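Local coordinates for CysQ, sulfite synthesis pathway protein (Bacteroides thetaiotaomicron VPI-5482, PDB 3B8B), which probably removes the 3'-phosphate of adenosine 3',5'-bisphosphate to give AMP, using magnesium, as a CysQ-type member of the inositol monophosphatase family, at residues 261-266 with 284-289; 187-192 with 234-239. All coordinates share one frame; numbering follows the deposited sequence.

Contact 1: residues 261-266 with 284-289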
# COMPACT_ATOMS: atom_id res chain seq x y z
N MSE A 261 -10.61 8.57 5.29
CA MSE A 261 -10.56 8.80 3.86
C MSE A 261 -11.25 7.62 3.17
O MSE A 261 -11.77 6.71 3.83
CB MSE A 261 -9.11 8.94 3.35
CG MSE A 261 -8.20 9.78 4.22
SE MSE A 261 -8.76 11.64 4.41
CE MSE A 261 -7.60 12.09 5.98
N GLU A 262 -11.25 7.63 1.85
CA GLU A 262 -11.84 6.55 1.07
C GLU A 262 -11.16 6.49 -0.30
O GLU A 262 -10.59 7.49 -0.76
CB GLU A 262 -13.34 6.75 0.96
CG GLU A 262 -14.14 5.63 0.33
CD GLU A 262 -13.91 4.30 0.99
OE1 GLU A 262 -12.95 3.62 0.59
OE2 GLU A 262 -14.72 3.92 1.85
N VAL A 263 -11.19 5.31 -0.91
CA VAL A 263 -10.64 5.12 -2.25
C VAL A 263 -11.85 4.76 -3.15
O VAL A 263 -12.31 3.60 -3.19
CB VAL A 263 -9.56 4.03 -2.32
CG1 VAL A 263 -8.98 3.93 -3.75
CG2 VAL A 263 -8.45 4.31 -1.30
N TYR A 264 -12.37 5.77 -3.83
CA TYR A 264 -13.57 5.63 -4.66
C TYR A 264 -13.21 5.15 -6.06
O TYR A 264 -12.17 5.55 -6.63
CB TYR A 264 -14.30 6.98 -4.78
CG TYR A 264 -14.88 7.44 -3.47
CD1 TYR A 264 -16.05 6.88 -2.99
CD2 TYR A 264 -14.24 8.41 -2.69
CE1 TYR A 264 -16.57 7.28 -1.77
CE2 TYR A 264 -14.76 8.81 -1.48
CZ TYR A 264 -15.91 8.25 -1.03
OH TYR A 264 -16.47 8.61 0.19
N GLN A 265 -14.11 4.37 -6.65
CA GLN A 265 -14.11 4.18 -8.10
C GLN A 265 -14.42 5.55 -8.71
O GLN A 265 -15.43 6.17 -8.40
CB GLN A 265 -15.14 3.14 -8.50
CG GLN A 265 -14.84 1.73 -7.99
CD GLN A 265 -15.92 0.76 -8.40
OE1 GLN A 265 -16.26 0.66 -9.60
NE2 GLN A 265 -16.52 0.05 -7.42
N ALA A 266 -13.53 6.02 -9.56
CA ALA A 266 -13.69 7.36 -10.14
C ALA A 266 -14.98 7.41 -10.95
O ALA A 266 -15.24 6.54 -11.78
CB ALA A 266 -12.48 7.74 -10.99
N PHE A 284 -9.44 5.24 -9.95
CA PHE A 284 -9.82 5.56 -8.57
C PHE A 284 -9.40 6.96 -8.16
O PHE A 284 -8.57 7.59 -8.82
CB PHE A 284 -9.29 4.50 -7.59
CG PHE A 284 -7.80 4.46 -7.45
CD1 PHE A 284 -7.15 5.34 -6.60
CD2 PHE A 284 -7.02 3.54 -8.16
CE1 PHE A 284 -5.80 5.32 -6.45
CE2 PHE A 284 -5.65 3.52 -8.01
CZ PHE A 284 -5.04 4.40 -7.14
N ILE A 285 -9.99 7.41 -7.06
CA ILE A 285 -9.70 8.70 -6.44
C ILE A 285 -9.69 8.52 -4.92
O ILE A 285 -10.69 8.07 -4.34
CB ILE A 285 -10.79 9.74 -6.73
CG1 ILE A 285 -10.92 9.99 -8.24
CG2 ILE A 285 -10.48 11.07 -6.05
CD1 ILE A 285 -12.16 10.74 -8.55
N VAL A 286 -8.58 8.89 -4.29
CA VAL A 286 -8.46 8.85 -2.85
C VAL A 286 -8.70 10.26 -2.32
O VAL A 286 -8.03 11.21 -2.76
CB VAL A 286 -7.05 8.39 -2.42
CG1 VAL A 286 -7.04 8.09 -0.88
CG2 VAL A 286 -6.56 7.17 -3.22
N GLU A 287 -9.64 10.39 -1.40
CA GLU A 287 -9.99 11.71 -0.84
C GLU A 287 -10.70 11.48 0.49
O GLU A 287 -10.98 10.34 0.88
CB GLU A 287 -10.88 12.49 -1.84
CG GLU A 287 -12.20 11.81 -2.14
CD GLU A 287 -13.05 12.49 -3.24
OE1 GLU A 287 -12.82 12.26 -4.44
OE2 GLU A 287 -13.99 13.20 -2.88
N ALA A 288 -11.02 12.56 1.20
CA ALA A 288 -11.81 12.46 2.42
C ALA A 288 -13.13 11.75 2.18
O ALA A 288 -13.73 11.93 1.12
CB ALA A 288 -12.05 13.87 2.99
N LYS A 289 -13.59 10.96 3.13
CA LYS A 289 -14.87 10.27 2.97
C LYS A 289 -15.95 11.31 2.71
O LYS A 289 -16.02 12.31 3.41
CB LYS A 289 -15.21 9.44 4.21
CG LYS A 289 -16.43 8.55 4.06
CD LYS A 289 -16.70 7.73 5.34
CE LYS A 289 -18.00 6.93 5.24
NZ LYS A 289 -17.81 5.83 4.25
O HOH W 1 -18.35 6.81 1.19
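Val263 and Val286 stand side by side on one face of an antiparallel strand pair, their CG2 methyls 3.9 Å apart. CG1 of Val263 lies anti to its backbone N (chi1 -177°) and faces the other neighbour, meeting CD1 of Phe284 at 3.7 Å, so the forked valine fills the dip between Val286 and the phenylalanine. Helix 246-258 covers this side, with His253 against Val263 and Thr249 against Phe284.

The face bearing Glu262, Tyr264, Ile285 and Glu287 is shaped by the tyrosine. Its ring sets an edge, CD2 and CE2, on CG of Glu287 at 4.0 Å and takes CG of Glu262 on one face, 3.4 Å above the plane and toward the rim. Beyond the ring, OH comes within 3.6 Å of Lys289 CA; it is hydrogen-bonded to Arg290 N, and a water joins it to Lys289 NZ. Farther along, Ala266 CB lies alongside the CG1-CD1 bond of Ile285, 3.9 Å from each atom. The selenium of Met261 rides against CA of Ala288.

Beneath these side chains the Glu262-Glu287 and Tyr264-Ile285 pairs each exchange two backbone hydrogen bonds. Buried Glu262 is gripped by His253 and Arg257, and its OE1 also takes Val263 N at 2.9 Å. Strand 261-265 pairs antiparallel with strand 280-288, part of the C-terminal sheet of the inositol monophosphatase fold.

Contact 2: residues 187-192 with 234-239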
# COMPACT_ATOMS: atom_id res chain seq x y z
N ASP A 187 -4.16 25.93 4.37
CA ASP A 187 -5.30 26.54 3.77
C ASP A 187 -5.24 26.29 2.31
O ASP A 187 -6.02 26.89 1.57
CB ASP A 187 -5.36 28.05 4.08
CG ASP A 187 -4.21 28.81 3.45
OD1 ASP A 187 -3.30 28.16 2.88
OD2 ASP A 187 -4.23 30.06 3.55
N HIS A 188 -4.34 25.40 1.86
CA HIS A 188 -4.25 25.21 0.44
C HIS A 188 -4.52 23.78 0.05
O HIS A 188 -4.42 22.88 0.87
CB HIS A 188 -2.93 25.77 -0.11
CG HIS A 188 -1.76 24.87 0.05
ND1 HIS A 188 -1.02 24.80 1.21
CD2 HIS A 188 -1.13 24.07 -0.84
CE1 HIS A 188 -0.02 23.95 1.04
NE2 HIS A 188 -0.06 23.51 -0.21
N PHE A 189 -4.92 23.62 -1.20
CA PHE A 189 -5.34 22.35 -1.76
C PHE A 189 -4.14 21.64 -2.34
O PHE A 189 -3.39 22.22 -3.12
CB PHE A 189 -6.36 22.58 -2.85
CG PHE A 189 -6.95 21.34 -3.40
CD1 PHE A 189 -8.03 20.74 -2.76
CD2 PHE A 189 -6.43 20.75 -4.55
CE1 PHE A 189 -8.59 19.58 -3.26
CE2 PHE A 189 -7.00 19.57 -5.04
CZ PHE A 189 -8.07 18.99 -4.39
N ILE A 190 -3.98 20.37 -2.02
CA ILE A 190 -2.85 19.59 -2.54
C ILE A 190 -3.33 18.32 -3.25
O ILE A 190 -4.09 17.54 -2.68
CB ILE A 190 -1.87 19.18 -1.42
CG1 ILE A 190 -1.29 20.42 -0.74
CG2 ILE A 190 -0.73 18.23 -1.95
CD1 ILE A 190 -0.42 20.09 0.46
N ALA A 191 -2.84 18.12 -4.47
CA ALA A 191 -3.05 16.88 -5.19
C ALA A 191 -1.73 16.15 -5.33
O ALA A 191 -0.67 16.77 -5.40
CB ALA A 191 -3.66 17.16 -6.59
N VAL A 192 -1.75 14.82 -5.35
CA VAL A 192 -0.50 14.06 -5.51
C VAL A 192 -0.57 13.20 -6.77
O VAL A 192 -1.60 12.63 -7.11
CB VAL A 192 -0.15 13.22 -4.24
CG1 VAL A 192 -1.26 12.20 -3.94
CG2 VAL A 192 1.24 12.55 -4.37
N LYS A 234 -1.55 14.91 4.31
CA LYS A 234 -0.55 15.69 3.57
C LYS A 234 -1.01 16.07 2.16
O LYS A 234 -0.41 16.96 1.52
CB LYS A 234 0.78 14.94 3.48
CG LYS A 234 1.47 14.69 4.82
CD LYS A 234 1.93 15.98 5.50
CE LYS A 234 2.92 15.71 6.64
NZ LYS A 234 2.31 15.12 7.88
N ALA A 235 -2.05 15.42 1.68
CA ALA A 235 -2.62 15.72 0.37
C ALA A 235 -4.13 15.59 0.47
O ALA A 235 -4.63 14.77 1.25
CB ALA A 235 -2.06 14.78 -0.69
N ASP A 236 -4.85 16.38 -0.30
CA ASP A 236 -6.30 16.32 -0.34
C ASP A 236 -6.83 15.22 -1.26
O ASP A 236 -7.88 14.63 -1.00
CB ASP A 236 -6.86 17.65 -0.78
CG ASP A 236 -6.57 18.74 0.23
OD1 ASP A 236 -7.25 18.78 1.26
OD2 ASP A 236 -5.64 19.51 0.03
N VAL A 237 -6.14 15.01 -2.37
CA VAL A 237 -6.66 14.08 -3.39
C VAL A 237 -5.52 13.38 -4.10
O VAL A 237 -4.49 14.00 -4.39
CB VAL A 237 -7.59 14.79 -4.41
CG1 VAL A 237 -6.83 15.83 -5.23
CG2 VAL A 237 -8.27 13.77 -5.32
N TYR A 238 -5.72 12.09 -4.36
CA TYR A 238 -4.85 11.29 -5.20
C TYR A 238 -5.73 10.63 -6.27
O TYR A 238 -6.36 9.61 -5.98
CB TYR A 238 -4.08 10.26 -4.39
CG TYR A 238 -3.39 9.19 -5.22
CD1 TYR A 238 -2.84 9.49 -6.47
CD2 TYR A 238 -3.31 7.88 -4.77
CE1 TYR A 238 -2.24 8.50 -7.24
CE2 TYR A 238 -2.72 6.88 -5.53
CZ TYR A 238 -2.19 7.19 -6.78
OH TYR A 238 -1.60 6.20 -7.54
N PRO A 239 -5.79 11.24 -7.46
CA PRO A 239 -6.57 10.65 -8.55
C PRO A 239 -5.66 9.78 -9.39
O PRO A 239 -4.53 10.19 -9.71
CB PRO A 239 -7.06 11.87 -9.31
CG PRO A 239 -5.90 12.87 -9.16
CD PRO A 239 -5.24 12.56 -7.85
O HOH W 2 -7.14 21.77 1.65
O HOH W 3 -2.26 11.46 -9.72
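Asp236 reaches across to Phe189 and Ile190, and its side chain is in contact from CB to carboxylate. CB sits 3.4 Å from Ile190 O and 3.6 Å from Phe189 CE1. CG, turned anti to the carbonyl carbon (chi1 -65°), runs on beside CD1 of the same ring, and the carboxylate lies only 7° from parallel to the ring plane. At the tip OD2 accepts Ile190 N at 2.8 Å, nearly straight at 163°, through its anti lone pair; Arg186 makes a salt bridge to the same oxygen. OD1 faces a water that also lies beside His188 O.

Ile190 O answers with a double grip: it accepts Asp236 N at 2.8 Å and, more loosely, Val237 N at 3.3 Å. Two successive N-H groups thus share one carbonyl. Farther on, Val192 N bonds to Val237 O at 3.0 Å.

Around this polar seam, Phe189 CZ presses on CG1 of Val237 at 3.5 Å, with Ala191 CB against the same methyl, while CG1 of Val192 meets CB of Tyr238 at 3.5 Å. His213 stacks on the Phe189 ring. With a serine in place of Phe189, CB of Asp236 and CG1 of Val237 would probably lose the apolar surface they lie on, and His213 its stacking partner. A further water bridges Val192 O and Pro239 O.

Strand 189-193 is paired in parallel with strand 216-220, and through a single backbone bridge, Ala191 with Val237, it joins the chain leading into strand 238-240, consistent with the mixed, mainly parallel sheet of the C-terminal half of inositol monophosphatase folds.

Both segments of contact 2 precede those of contact 1 in the sequence, yet their centres lie about 12 Å apart and strands 238-240 and 280-288 run as antiparallel neighbours. Val286 N and Tyr238 O are 2.9 Å apart, a probable hydrogen bond, and CG2 of Ile285 packs on CG2 of Val237 at 3.6 Å. On the other face the rings of Phe284 and Tyr238 meet edge to face. That aromatic pair lies near the predicted magnesium site: the Phe284 side chain is about 7 Å from that of Asp248, and the Tyr238 side chain about 8 Å from those of Asp108 and Asp248. A sulfate, probably from the crystallisation liquor, lies about 3 Å from the Phe189 side chain.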